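C2 toxin component I (PDB 2J3X) is an ADP-ribosyltransferase, the enzymatic component of the binary C2 toxin, and most likely modifies actin with ADP-ribose taken from NAD. Local coordinates at residues N330-K335 with V419-E424; T142-I147 with I400-P405; D220-G225 with I364-L369; T407-I410 with T414-T417; S64-E69 with T354-S359. The protein carries 2 engineered substitutions. One frame throughout, in Å; residues are numbered along the deposited sequence.

Contact 1. Residues N330-K335 with V419-E424; sequences NEFIDK and VVIDAE
Helix 326-336 packs against strand 414-426, an inner strand of the five-stranded sheet of the second ADP-ribosyltransferase module, and Phe332 is the side chain that meets Val419 and Ile421. With CG anti to the backbone N (chi1 -179°), the ring of Phe332 reaches from the helix into the sheet and meets the two residues with its far carbons. Phe332 CE2 is 4.0 Å from Val419 CG2, the methyl lodged between the backbone N and carbonyl carbon of Val419; this methyl comes at the ring obliquely. Ile421, two residues on and on the same side of the strand, instead brings its chain end to the ring rim, with Ile421 CD1 4.2 Å from Phe332 CZ and close to the ring plane. Other aromatics also meet the ring: Trp336 stacks on it, Phe306 meets it edge-to-face, and Phe363 is inclined to it. Beside it Ile333 rests on Ile403 of strand 397-411. No hydrogen bond passes between 330-335 and 419-424, and all three touching residues are buried, so 330-335 meets 419-424 by apolar contact alone, through one ring and two branched chains.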
# COMPACT_ATOMS: atom_id res chain seq x y z
N ASN A 330 -14.86 8.63 5.67
CA ASN A 330 -14.73 9.79 4.77
C ASN A 330 -14.23 11.02 5.46
O ASN A 330 -13.39 11.76 4.89
CB ASN A 330 -16.02 10.09 4.00
CG ASN A 330 -16.40 8.97 3.01
OD1 ASN A 330 -15.54 8.25 2.49
ND2 ASN A 330 -17.71 8.81 2.75
N GLU A 331 -14.73 11.26 6.68
CA GLU A 331 -14.27 12.40 7.43
C GLU A 331 -12.77 12.31 7.67
O GLU A 331 -12.03 13.27 7.48
CB GLU A 331 -15.00 12.46 8.78
CG GLU A 331 -16.46 12.93 8.60
CD GLU A 331 -17.35 12.52 9.77
OE1 GLU A 331 -16.81 12.03 10.79
OE2 GLU A 331 -18.59 12.71 9.65
N PHE A 332 -12.34 11.15 8.14
CA PHE A 332 -10.93 10.96 8.50
C PHE A 332 -10.01 11.08 7.27
O PHE A 332 -8.97 11.72 7.34
CB PHE A 332 -10.72 9.59 9.19
CG PHE A 332 -9.30 9.36 9.62
CD1 PHE A 332 -8.85 9.86 10.86
CD2 PHE A 332 -8.40 8.63 8.80
CE1 PHE A 332 -7.54 9.68 11.27
CE2 PHE A 332 -7.06 8.43 9.21
CZ PHE A 332 -6.61 8.98 10.42
N ILE A 333 -10.42 10.44 6.17
CA ILE A 333 -9.61 10.45 4.94
C ILE A 333 -9.52 11.88 4.43
O ILE A 333 -8.42 12.36 4.07
CB ILE A 333 -10.21 9.51 3.90
CG1 ILE A 333 -10.04 8.06 4.39
CG2 ILE A 333 -9.56 9.73 2.48
CD1 ILE A 333 -10.99 7.02 3.73
N ASP A 334 -10.66 12.60 4.44
CA ASP A 334 -10.67 13.97 3.89
C ASP A 334 -9.81 14.92 4.71
O ASP A 334 -9.08 15.79 4.18
CB ASP A 334 -12.09 14.49 3.76
CG ASP A 334 -12.83 13.84 2.59
OD1 ASP A 334 -12.27 12.96 1.90
OD2 ASP A 334 -13.99 14.22 2.39
N LYS A 335 -9.88 14.76 6.03
CA LYS A 335 -9.09 15.61 6.91
C LYS A 335 -7.60 15.33 6.83
O LYS A 335 -6.76 16.25 6.79
CB LYS A 335 -9.56 15.47 8.36
CG LYS A 335 -8.69 16.26 9.32
CD LYS A 335 -9.24 16.22 10.70
CE LYS A 335 -8.24 16.91 11.61
NZ LYS A 335 -8.70 16.90 13.06
N VAL A 419 -7.38 1.53 8.87
CA VAL A 419 -6.99 2.38 7.72
C VAL A 419 -5.51 2.22 7.51
O VAL A 419 -4.70 2.33 8.48
CB VAL A 419 -7.37 3.88 7.94
CG1 VAL A 419 -8.94 4.12 7.81
CG2 VAL A 419 -6.73 4.44 9.29
N VAL A 420 -5.12 2.08 6.21
CA VAL A 420 -3.70 2.05 5.86
C VAL A 420 -3.29 3.44 5.38
O VAL A 420 -3.83 3.93 4.38
CB VAL A 420 -3.51 0.98 4.72
CG1 VAL A 420 -2.04 0.96 4.23
CG2 VAL A 420 -3.96 -0.42 5.29
N ILE A 421 -2.38 4.04 6.13
CA ILE A 421 -2.04 5.44 5.96
C ILE A 421 -0.68 5.50 5.23
O ILE A 421 0.39 5.33 5.85
CB ILE A 421 -1.98 6.15 7.34
CG1 ILE A 421 -3.36 6.03 8.04
CG2 ILE A 421 -1.59 7.65 7.14
CD1 ILE A 421 -3.29 6.53 9.52
N ASP A 422 -0.71 5.77 3.93
CA ASP A 422 0.54 5.88 3.16
C ASP A 422 1.16 7.23 3.46
O ASP A 422 0.52 8.28 3.29
CB ASP A 422 0.21 5.84 1.64
CG ASP A 422 -0.05 4.43 1.13
OD1 ASP A 422 0.61 3.50 1.64
OD2 ASP A 422 -0.85 4.26 0.19
N ALA A 423 2.43 7.23 3.84
CA ALA A 423 3.11 8.47 4.12
C ALA A 423 4.55 8.41 3.62
O ALA A 423 5.17 7.35 3.59
CB ALA A 423 3.08 8.82 5.57
N GLU A 424 5.06 9.59 3.29
CA GLU A 424 6.45 9.72 2.73
C GLU A 424 7.23 10.69 3.61
O GLU A 424 6.62 11.53 4.31
CB GLU A 424 6.38 10.28 1.30
CG GLU A 424 5.82 11.76 1.28
CD GLU A 424 5.65 12.39 -0.09
OE1 GLU A 424 5.92 11.72 -1.14
OE2 GLU A 424 5.22 13.57 -0.06

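Contact 2. Residues T142-I147 with I400-P405; sequences TKFSFI and IFRITP
The hydrogen bonds come from Arg402, whose guanidinium grips the backbone carbonyl of Thr142 end-on. Arg402 NH2 lies 2.8 Å from Thr142 O, in the carbonyl plane and on a lone pair, with an N-H...O angle of 151°; Arg402 NH1, at 3.0 Å from Thr142 O, comes from above that plane along a more bent path. Both nitrogens thus converge on one oxygen, which itself sits in the guanidinium plane. The side chain is extended as far as CD and then turns at chi3 (69°), which swings the guanidinium to the carbonyl.

Arg402 belongs to a classic beta bulge, in which Phe401 and Arg402 both face Asp422 of the adjacent strand. Its NH2 also makes a salt bridge to Asp422, and NH1 a bond to Glu108 O, while Thr142 OG1 bonds Ser192 and Arg366. Residues 142-147 come from the first ADP-ribosyltransferase module and 400-405 from the second, so the grip spans the interface of the two.

Packing is carried by Phe144. Its CE2 is 3.6 Å from Arg402 NH2, approached obliquely, with ring and guanidinium planes 41° apart. At the ring edge Thr404 OG1 lies 4.0 Å from Phe144 CE2, and the same hydroxyl stands on one face of the guanidinium, 3.7 Å above the Arg402 plane and offset toward its rim. Phe62 meets the Phe144 ring edge-to-face.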
# COMPACT_ATOMS: atom_id res chain seq x y z
N THR A 142 0.03 2.21 -4.39
CA THR A 142 -0.03 0.77 -4.49
C THR A 142 -1.46 0.24 -4.58
O THR A 142 -2.36 0.64 -3.80
CB THR A 142 0.66 0.17 -3.22
OG1 THR A 142 1.94 0.78 -3.09
CG2 THR A 142 0.77 -1.39 -3.29
N LYS A 143 -1.67 -0.72 -5.50
CA LYS A 143 -2.89 -1.47 -5.57
C LYS A 143 -2.68 -2.75 -4.76
O LYS A 143 -2.00 -3.67 -5.17
CB LYS A 143 -3.22 -1.81 -7.04
CG LYS A 143 -4.63 -2.46 -7.18
CD LYS A 143 -5.75 -1.41 -7.22
CE LYS A 143 -7.11 -2.07 -7.42
NZ LYS A 143 -8.09 -0.94 -7.39
N PHE A 144 -3.23 -2.78 -3.54
CA PHE A 144 -3.00 -3.93 -2.67
C PHE A 144 -3.61 -5.22 -3.19
O PHE A 144 -3.01 -6.30 -3.01
CB PHE A 144 -3.51 -3.62 -1.25
CG PHE A 144 -2.90 -2.40 -0.67
CD1 PHE A 144 -1.51 -2.35 -0.35
CD2 PHE A 144 -3.70 -1.28 -0.42
CE1 PHE A 144 -0.96 -1.16 0.24
CE2 PHE A 144 -3.16 -0.10 0.15
CZ PHE A 144 -1.79 -0.04 0.47
N SER A 145 -4.74 -5.13 -3.87
CA SER A 145 -5.44 -6.30 -4.38
C SER A 145 -4.84 -6.64 -5.75
O SER A 145 -3.89 -5.99 -6.17
CB SER A 145 -6.94 -6.03 -4.56
OG SER A 145 -7.14 -4.97 -5.53
N PHE A 146 -5.37 -7.67 -6.39
CA PHE A 146 -5.07 -7.91 -7.80
C PHE A 146 -5.44 -6.63 -8.55
O PHE A 146 -6.39 -5.93 -8.15
CB PHE A 146 -5.96 -9.03 -8.31
CG PHE A 146 -5.77 -10.29 -7.54
CD1 PHE A 146 -4.57 -11.04 -7.67
CD2 PHE A 146 -6.74 -10.68 -6.62
CE1 PHE A 146 -4.38 -12.25 -6.93
CE2 PHE A 146 -6.57 -11.88 -5.88
CZ PHE A 146 -5.41 -12.66 -6.03
N ILE A 147 -4.72 -6.36 -9.62
CA ILE A 147 -4.96 -5.19 -10.44
C ILE A 147 -5.56 -5.66 -11.77
O ILE A 147 -5.22 -6.77 -12.26
CB ILE A 147 -3.66 -4.36 -10.56
CG1 ILE A 147 -3.89 -2.95 -11.10
CG2 ILE A 147 -2.60 -5.12 -11.36
CD1 ILE A 147 -2.59 -2.11 -11.15
N ILE A 400 1.24 12.40 4.96
CA ILE A 400 0.29 11.45 4.46
C ILE A 400 -0.15 11.81 3.08
O ILE A 400 -0.56 12.95 2.84
CB ILE A 400 -0.99 11.45 5.38
CG1 ILE A 400 -0.49 11.10 6.81
CG2 ILE A 400 -2.03 10.49 4.87
CD1 ILE A 400 -1.63 11.22 7.92
N PHE A 401 -0.07 10.84 2.18
CA PHE A 401 -0.55 11.12 0.82
C PHE A 401 -1.70 10.24 0.38
O PHE A 401 -2.29 10.50 -0.68
CB PHE A 401 0.67 11.14 -0.16
CG PHE A 401 1.28 9.78 -0.38
CD1 PHE A 401 0.69 8.87 -1.35
CD2 PHE A 401 2.40 9.38 0.36
CE1 PHE A 401 1.27 7.57 -1.54
CE2 PHE A 401 2.97 8.06 0.17
CZ PHE A 401 2.39 7.18 -0.75
N ARG A 402 -2.07 9.21 1.15
CA ARG A 402 -3.29 8.46 0.82
C ARG A 402 -3.65 7.63 2.04
O ARG A 402 -2.77 7.23 2.81
CB ARG A 402 -3.01 7.51 -0.36
CG ARG A 402 -4.26 6.76 -0.85
CD ARG A 402 -3.90 5.89 -2.11
NE ARG A 402 -3.00 4.78 -1.73
CZ ARG A 402 -2.89 3.61 -2.38
NH1 ARG A 402 -3.56 3.40 -3.52
NH2 ARG A 402 -2.12 2.64 -1.86
N ILE A 403 -4.94 7.39 2.20
CA ILE A 403 -5.45 6.63 3.32
C ILE A 403 -6.49 5.72 2.74
O ILE A 403 -7.47 6.16 2.11
CB ILE A 403 -6.12 7.55 4.41
CG1 ILE A 403 -5.08 8.49 4.98
CG2 ILE A 403 -6.68 6.66 5.57
CD1 ILE A 403 -5.73 9.73 5.68
N THR A 404 -6.26 4.43 2.95
CA THR A 404 -7.10 3.38 2.38
C THR A 404 -7.84 2.58 3.46
O THR A 404 -7.20 1.96 4.29
CB THR A 404 -6.19 2.39 1.61
OG1 THR A 404 -5.53 3.12 0.54
CG2 THR A 404 -7.08 1.34 0.98
N PRO A 405 -9.18 2.55 3.42
CA PRO A 405 -9.89 1.72 4.47
C PRO A 405 -9.75 0.23 4.16
O PRO A 405 -9.76 -0.17 2.98
CB PRO A 405 -11.38 2.09 4.27
CG PRO A 405 -11.40 3.20 3.29
CD PRO A 405 -10.11 3.19 2.49

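Contact 3. Residues D220-G225 with I364-L369; sequences DFYNKG and IFRLRL. With SO4 (sulfate ion), chain M.
Asp220 and Arg366 form a buried salt bridge in which one carboxylate oxygen takes two bonds. Arg366 approaches side-on: NE and NH2 each lie 2.8 Å from Asp220 OD2, NH2 on its anti lone pair and NE nearly in line with the C-O bond. Carboxylate and guanidinium are almost coplanar, 19° apart, and the Arg366 chain is extended from CG to NE, so it reaches straight out from strand 363-369 of the second ADP-ribosyltransferase module to the loop that runs from strand 206-216 to helix 227-234.

The other oxygen serves the loop itself. Tyr222 N donates to Asp220 OD1 at 2.9 Å, making an Asx turn, and Tyr298 OH is also hydrogen-bonded to OD1. Both oxygens are engaged, which should hold the carboxylate in one rotation. Arg366 has further partners in Asp422, through NH1, and Thr142 OG1, through NH2; the two acids, Asp220 and Asp422, probably offset its charge.

Packing is slight. Asp220 OD1 stands 3.5 Å above the Tyr222 ring plane, toward its rim, and Tyr222 OH comes obliquely to within 4.2 Å of Arg366 NH2. Farther along the loop Phe221 O accepts from both Lys224 N and Gly225 N. The extended Lys224 chain then leaves the contact for a sulfate probably drawn from the crystallisation liquor, also held by Lys72 and Arg86, with Lys224 NZ 2.8 Å from its O3.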
# COMPACT_ATOMS: atom_id res chain seq x y z
N ASP A 220 8.12 -4.06 -0.25
CA ASP A 220 7.15 -4.03 0.88
C ASP A 220 6.83 -5.49 1.20
O ASP A 220 6.51 -6.29 0.26
CB ASP A 220 5.88 -3.34 0.38
CG ASP A 220 4.82 -3.09 1.46
OD1 ASP A 220 4.81 -3.75 2.55
OD2 ASP A 220 3.92 -2.26 1.16
N PHE A 221 6.93 -5.87 2.48
CA PHE A 221 6.73 -7.27 2.87
C PHE A 221 5.41 -7.50 3.60
O PHE A 221 5.11 -8.66 3.99
CB PHE A 221 7.88 -7.69 3.81
CG PHE A 221 9.25 -7.51 3.13
CD1 PHE A 221 9.63 -8.38 2.12
CD2 PHE A 221 10.10 -6.44 3.49
CE1 PHE A 221 10.90 -8.19 1.48
CE2 PHE A 221 11.35 -6.23 2.87
CZ PHE A 221 11.73 -7.12 1.85
N TYR A 222 4.59 -6.45 3.65
CA TYR A 222 3.21 -6.55 4.23
C TYR A 222 3.32 -7.27 5.58
O TYR A 222 4.22 -6.92 6.38
CB TYR A 222 2.18 -7.19 3.25
CG TYR A 222 2.19 -6.43 1.94
CD1 TYR A 222 1.66 -5.16 1.84
CD2 TYR A 222 2.81 -7.01 0.83
CE1 TYR A 222 1.70 -4.46 0.62
CE2 TYR A 222 2.90 -6.31 -0.39
CZ TYR A 222 2.36 -5.05 -0.47
OH TYR A 222 2.47 -4.41 -1.70
N ASN A 223 2.44 -8.24 5.84
CA ASN A 223 2.43 -8.92 7.15
C ASN A 223 3.55 -9.96 7.32
O ASN A 223 3.86 -10.36 8.44
CB ASN A 223 1.05 -9.54 7.42
CG ASN A 223 0.68 -10.60 6.44
OD1 ASN A 223 1.27 -10.69 5.34
ND2 ASN A 223 -0.33 -11.39 6.79
N LYS A 224 4.25 -10.32 6.21
CA LYS A 224 5.26 -11.40 6.28
C LYS A 224 6.59 -10.89 6.80
O LYS A 224 7.34 -11.64 7.43
CB LYS A 224 5.42 -12.10 4.90
CG LYS A 224 4.21 -12.99 4.62
CD LYS A 224 4.25 -13.54 3.17
CE LYS A 224 3.02 -14.43 2.85
NZ LYS A 224 2.88 -14.67 1.35
N GLY A 225 6.89 -9.62 6.54
CA GLY A 225 8.20 -9.01 6.95
C GLY A 225 9.33 -9.65 6.16
O GLY A 225 9.09 -10.41 5.20
N ILE A 364 -2.80 2.32 10.65
CA ILE A 364 -1.61 1.59 10.21
C ILE A 364 -0.78 2.53 9.34
O ILE A 364 -1.13 2.75 8.21
CB ILE A 364 -2.02 0.38 9.36
CG1 ILE A 364 -3.04 -0.54 10.06
CG2 ILE A 364 -0.74 -0.38 8.86
CD1 ILE A 364 -3.96 -1.33 9.07
N PHE A 365 0.32 3.05 9.86
CA PHE A 365 1.21 3.87 9.05
C PHE A 365 2.03 2.96 8.16
O PHE A 365 2.71 2.06 8.66
CB PHE A 365 2.14 4.75 9.83
CG PHE A 365 1.46 6.00 10.33
CD1 PHE A 365 1.35 7.12 9.52
CD2 PHE A 365 0.89 6.02 11.60
CE1 PHE A 365 0.72 8.31 9.99
CE2 PHE A 365 0.25 7.21 12.07
CZ PHE A 365 0.17 8.33 11.24
N ARG A 366 1.87 3.18 6.85
CA ARG A 366 2.63 2.43 5.83
C ARG A 366 3.67 3.47 5.36
O ARG A 366 3.41 4.30 4.50
CB ARG A 366 1.62 1.95 4.74
CG ARG A 366 2.39 1.20 3.57
CD ARG A 366 1.43 0.48 2.68
NE ARG A 366 2.17 -0.15 1.58
CZ ARG A 366 2.22 0.32 0.32
NH1 ARG A 366 1.53 1.41 -0.01
NH2 ARG A 366 2.96 -0.36 -0.61
N LEU A 367 4.84 3.44 5.99
CA LEU A 367 5.82 4.53 5.87
C LEU A 367 6.79 4.19 4.75
O LEU A 367 7.41 3.13 4.80
CB LEU A 367 6.66 4.67 7.17
CG LEU A 367 5.74 4.98 8.37
CD1 LEU A 367 6.55 4.95 9.65
CD2 LEU A 367 5.08 6.36 8.15
N ARG A 368 6.95 5.07 3.78
CA ARG A 368 8.03 4.89 2.82
C ARG A 368 9.34 5.37 3.42
O ARG A 368 9.50 6.56 3.70
CB ARG A 368 7.69 5.62 1.50
CG ARG A 368 8.89 5.52 0.44
CD ARG A 368 8.54 6.42 -0.79
NE ARG A 368 7.23 5.99 -1.31
CZ ARG A 368 6.29 6.79 -1.85
NH1 ARG A 368 6.48 8.09 -1.96
NH2 ARG A 368 5.10 6.27 -2.24
N LEU A 369 10.29 4.45 3.60
CA LEU A 369 11.60 4.82 4.10
C LEU A 369 12.49 4.99 2.90
O LEU A 369 12.81 4.02 2.27
CB LEU A 369 12.17 3.71 5.02
CG LEU A 369 11.22 3.36 6.21
CD1 LEU A 369 11.91 2.33 7.18
CD2 LEU A 369 10.73 4.63 6.97
S SO4 M . -0.24 -17.29 1.67
O1 SO4 M . -1.72 -17.07 1.51
O2 SO4 M . 0.14 -18.22 0.61
O3 SO4 M . 0.48 -16.03 1.43
O4 SO4 M . 0.07 -17.85 2.99

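Contact 4. Residues T407-I410 with T414-T417; sequences TSII and TKMT
Ile410 lays its CG1-CD1 arm against Met416, with Ile410 CD1 3.8 Å from Met416 CE. The thioether chain reaches this arm because it is extended to SD and then bends at chi3 (-37°), which folds the terminal methyl back across the isoleucine. Nearer the backbone, Ile410 CB is 3.8 Å from Thr414 CG2, while Thr414 OG1 turns away to Asn411 at the end of strand 397-411.

These residues close the end of the beta hairpin made by strands 397-411 and 414-426. Ser408 and Met416 form a hydrogen-bonded antiparallel pair: Ser408 N donates to Met416 O at 2.7 Å and Met416 N returns to Ser408 O at 2.9 Å. A third bond, Ile410 N to Thr414 O at 2.9 Å, continues the ladder toward the turn. Thr407 with Thr417 and Ile409 with Lys415 are the non-hydrogen-bonded pairs, and their side chains share the face away from Met416.

On that face Thr407 CG2 crosses the aliphatic start of Lys415 diagonally, 3.8 Å from its CB. A water joins Thr407 OG1, at 2.6 Å, to Thr417 OG1, at 2.7 Å; it donates to Thr417, whose hydroxyl is also bonded to Asp315. Three backbone bonds thus hold the strand ends together, Ile410 and Met416 add apolar contact, and the water links the two hydroxyls at the Thr407-Thr417 pair.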
# COMPACT_ATOMS: atom_id res chain seq x y z
N THR A 407 -10.63 -3.97 6.05
CA THR A 407 -11.22 -4.68 7.16
C THR A 407 -10.20 -5.70 7.61
O THR A 407 -10.07 -6.73 6.91
CB THR A 407 -12.50 -5.43 6.70
OG1 THR A 407 -13.43 -4.51 6.10
CG2 THR A 407 -13.15 -6.18 7.85
N SER A 408 -9.54 -5.49 8.76
CA SER A 408 -8.49 -6.42 9.22
C SER A 408 -9.14 -7.61 9.94
O SER A 408 -10.16 -7.45 10.64
CB SER A 408 -7.53 -5.75 10.17
OG SER A 408 -6.41 -6.58 10.55
N ILE A 409 -8.55 -8.80 9.77
CA ILE A 409 -9.09 -9.98 10.42
C ILE A 409 -8.29 -10.24 11.66
O ILE A 409 -7.07 -10.45 11.57
CB ILE A 409 -9.06 -11.20 9.47
CG1 ILE A 409 -10.09 -11.00 8.36
CG2 ILE A 409 -9.40 -12.45 10.26
CD1 ILE A 409 -9.51 -10.68 7.07
N ILE A 410 -8.94 -10.15 12.84
CA ILE A 410 -8.19 -10.14 14.11
C ILE A 410 -8.15 -11.57 14.59
O ILE A 410 -7.10 -12.04 15.06
CB ILE A 410 -8.86 -9.19 15.20
CG1 ILE A 410 -9.15 -7.78 14.63
CG2 ILE A 410 -8.00 -9.10 16.43
CD1 ILE A 410 -7.94 -6.96 14.13
N THR A 414 -13.60 -12.01 14.96
CA THR A 414 -13.44 -10.58 15.17
C THR A 414 -12.80 -9.95 13.94
O THR A 414 -11.73 -10.41 13.55
CB THR A 414 -12.53 -10.34 16.36
OG1 THR A 414 -13.06 -11.05 17.50
CG2 THR A 414 -12.40 -8.85 16.67
N LYS A 415 -13.48 -8.98 13.32
CA LYS A 415 -12.90 -8.20 12.20
C LYS A 415 -12.97 -6.76 12.64
O LYS A 415 -13.81 -6.41 13.49
CB LYS A 415 -13.78 -8.34 10.96
CG LYS A 415 -13.87 -9.74 10.37
CD LYS A 415 -14.47 -9.68 8.99
CE LYS A 415 -15.96 -9.37 8.97
NZ LYS A 415 -16.57 -10.03 7.74
N MET A 416 -12.11 -5.89 12.09
CA MET A 416 -12.11 -4.51 12.54
C MET A 416 -11.84 -3.61 11.32
O MET A 416 -10.93 -3.90 10.52
CB MET A 416 -11.05 -4.33 13.65
CG MET A 416 -11.04 -2.96 14.24
SD MET A 416 -9.73 -2.72 15.47
CE MET A 416 -9.81 -4.32 16.19
N THR A 417 -12.61 -2.53 11.18
CA THR A 417 -12.29 -1.54 10.14
C THR A 417 -11.05 -0.79 10.61
O THR A 417 -10.95 -0.23 11.73
CB THR A 417 -13.45 -0.57 9.88
OG1 THR A 417 -14.60 -1.33 9.46
CG2 THR A 417 -13.10 0.39 8.78
O HOH W 1 -14.75 -2.39 6.93

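Contact 5. Residues S64-E69 with T354-S359; sequences SLTAIE and TPSSFS. With GOL (glycerol), chain I; SO4 (sulfate ion), chain U.
A glycerol hydroxyl, probably from the crystallisation liquor, sits between the side chains of Thr66 and Ser356: its O1 is hydrogen-bonded to Thr66 OG1 at 3.1 Å and lies 3.2 Å from Ser356 OG in a weak bond. The contact sets the N terminus of helix 65-73 against the loop that precedes strand 363-369, and so ties the two ADP-ribosyltransferase modules together near the surface. Ser64 is the N-cap of that helix. Its OG is turned between the backbone N and carbonyl carbon (chi1 73°) and accepts from Ala67 N at 2.9 Å; Ser64 CB lies 3.7 Å from Ser356 OG. A water completes the polar bridge, accepting from Leu65 N at 3.0 Å and donating to Thr354 O at 2.8 Å, so that an amide of the first helical turn is linked to loop 354-359. Thr354 turns its hydroxyl to Arg300 and its methyl to the N-cap residue, with Thr354 CG2 anti to its own backbone N and 3.4 Å from Ser64 N. Within the loop, Ser359 folds back on Ser356 O through both OG and its backbone N. Between the backbones, Ser64 CA makes a CA-H...O contact of 3.4 Å with Thr354 O.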
# COMPACT_ATOMS: atom_id res chain seq x y z
N SER A 64 -2.69 -10.29 11.13
CA SER A 64 -1.53 -11.00 11.71
C SER A 64 -1.33 -12.42 11.08
O SER A 64 -2.31 -13.06 10.67
CB SER A 64 -1.65 -11.18 13.23
OG SER A 64 -2.64 -12.17 13.51
N LEU A 65 -0.09 -12.92 11.10
CA LEU A 65 0.20 -14.29 10.64
C LEU A 65 -0.61 -15.30 11.50
O LEU A 65 -1.09 -16.31 10.97
CB LEU A 65 1.73 -14.59 10.63
CG LEU A 65 2.45 -13.48 9.79
CD1 LEU A 65 3.99 -13.53 9.93
CD2 LEU A 65 2.10 -13.56 8.35
N THR A 66 -0.79 -15.02 12.79
CA THR A 66 -1.70 -15.83 13.63
C THR A 66 -3.11 -15.92 13.06
O THR A 66 -3.69 -17.01 12.96
CB THR A 66 -1.75 -15.26 15.05
OG1 THR A 66 -0.45 -15.34 15.61
CG2 THR A 66 -2.69 -16.10 15.93
N ALA A 67 -3.65 -14.77 12.63
CA ALA A 67 -5.00 -14.72 12.11
C ALA A 67 -5.04 -15.48 10.77
O ALA A 67 -6.01 -16.19 10.48
CB ALA A 67 -5.43 -13.27 11.91
N ILE A 68 -3.98 -15.37 9.95
CA ILE A 68 -3.97 -16.12 8.69
C ILE A 68 -3.98 -17.63 8.94
O ILE A 68 -4.74 -18.37 8.30
CB ILE A 68 -2.68 -15.75 7.85
CG1 ILE A 68 -2.67 -14.26 7.54
CG2 ILE A 68 -2.56 -16.59 6.55
CD1 ILE A 68 -4.01 -13.66 6.95
N GLU A 69 -3.16 -18.08 9.89
CA GLU A 69 -3.06 -19.50 10.22
C GLU A 69 -4.39 -20.03 10.76
O GLU A 69 -4.81 -21.13 10.38
CB GLU A 69 -1.98 -19.66 11.27
CG GLU A 69 -0.59 -19.37 10.68
CD GLU A 69 0.45 -19.18 11.74
OE1 GLU A 69 0.14 -19.13 12.96
OE2 GLU A 69 1.61 -19.05 11.36
N THR A 354 1.72 -6.34 10.76
CA THR A 354 0.70 -6.66 11.77
C THR A 354 1.21 -7.63 12.84
O THR A 354 0.72 -8.75 12.97
CB THR A 354 -0.56 -7.23 11.10
OG1 THR A 354 -0.92 -6.37 10.00
CG2 THR A 354 -1.77 -7.22 12.15
N PRO A 355 2.18 -7.19 13.64
CA PRO A 355 2.58 -8.06 14.74
C PRO A 355 1.34 -8.26 15.65
O PRO A 355 0.60 -7.30 15.84
CB PRO A 355 3.64 -7.23 15.47
CG PRO A 355 4.09 -6.22 14.50
CD PRO A 355 2.90 -5.90 13.64
N SER A 356 1.10 -9.48 16.16
CA SER A 356 -0.11 -9.76 16.93
C SER A 356 -0.40 -8.76 18.02
O SER A 356 -1.58 -8.37 18.26
CB SER A 356 0.04 -11.16 17.58
OG SER A 356 -0.45 -12.08 16.63
N SER A 357 0.64 -8.35 18.71
CA SER A 357 0.40 -7.47 19.86
C SER A 357 -0.09 -6.07 19.44
O SER A 357 -0.69 -5.34 20.23
CB SER A 357 1.63 -7.42 20.73
OG SER A 357 2.52 -6.55 20.14
N PHE A 358 0.05 -5.74 18.15
CA PHE A 358 -0.50 -4.46 17.66
C PHE A 358 -1.72 -4.59 16.77
O PHE A 358 -2.17 -3.62 16.20
CB PHE A 358 0.60 -3.67 16.97
CG PHE A 358 1.79 -3.46 17.84
CD1 PHE A 358 1.69 -2.70 18.99
CD2 PHE A 358 3.00 -4.03 17.50
CE1 PHE A 358 2.82 -2.52 19.79
CE2 PHE A 358 4.12 -3.86 18.29
CZ PHE A 358 4.04 -3.11 19.42
N SER A 359 -2.30 -5.76 16.72
CA SER A 359 -3.30 -6.07 15.71
C SER A 359 -4.63 -5.33 15.88
O SER A 359 -5.37 -5.13 14.90
CB SER A 359 -3.51 -7.58 15.66
OG SER A 359 -4.13 -8.06 16.86
C1 GOL I . 2.40 -12.15 15.07
O1 GOL I . 1.74 -13.36 14.60
C2 GOL I . 3.80 -12.29 15.61
O2 GOL I . 4.67 -11.66 14.78
C3 GOL I . 3.96 -11.36 16.74
O3 GOL I . 4.69 -10.32 16.17
S SO4 U . 0.90 -18.56 16.06
O1 SO4 U . -0.43 -19.14 15.83
O2 SO4 U . 1.75 -18.48 14.85
O3 SO4 U . 0.71 -17.21 16.60
O4 SO4 U . 1.61 -19.37 17.06
O HOH W 2 2.00 -11.10 12.26

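How the contacts relate
From the N terminus, residues 64-69, 142-147, 220-225 and 330-335 open contacts 5, 2, 3 and 1 in turn. Contact 5 closes first, at 354-359, contact 3 at 364-369 and contact 2 at 400-405. Contact 4 then opens and closes as a hairpin, and 419-424 completes contact 1. Contact 3 therefore lies within the span of contact 2, and contact 4 within that of contact 1; contact 5 crosses 1, 2 and 3, and contact 1 crosses 2 and 3. Contacts 2 and 5 join the two transferase modules, and contact 3 ties the loop after strand 206-216 to strand 363-369; contacts 1 to 4 all reach the second module's sheet.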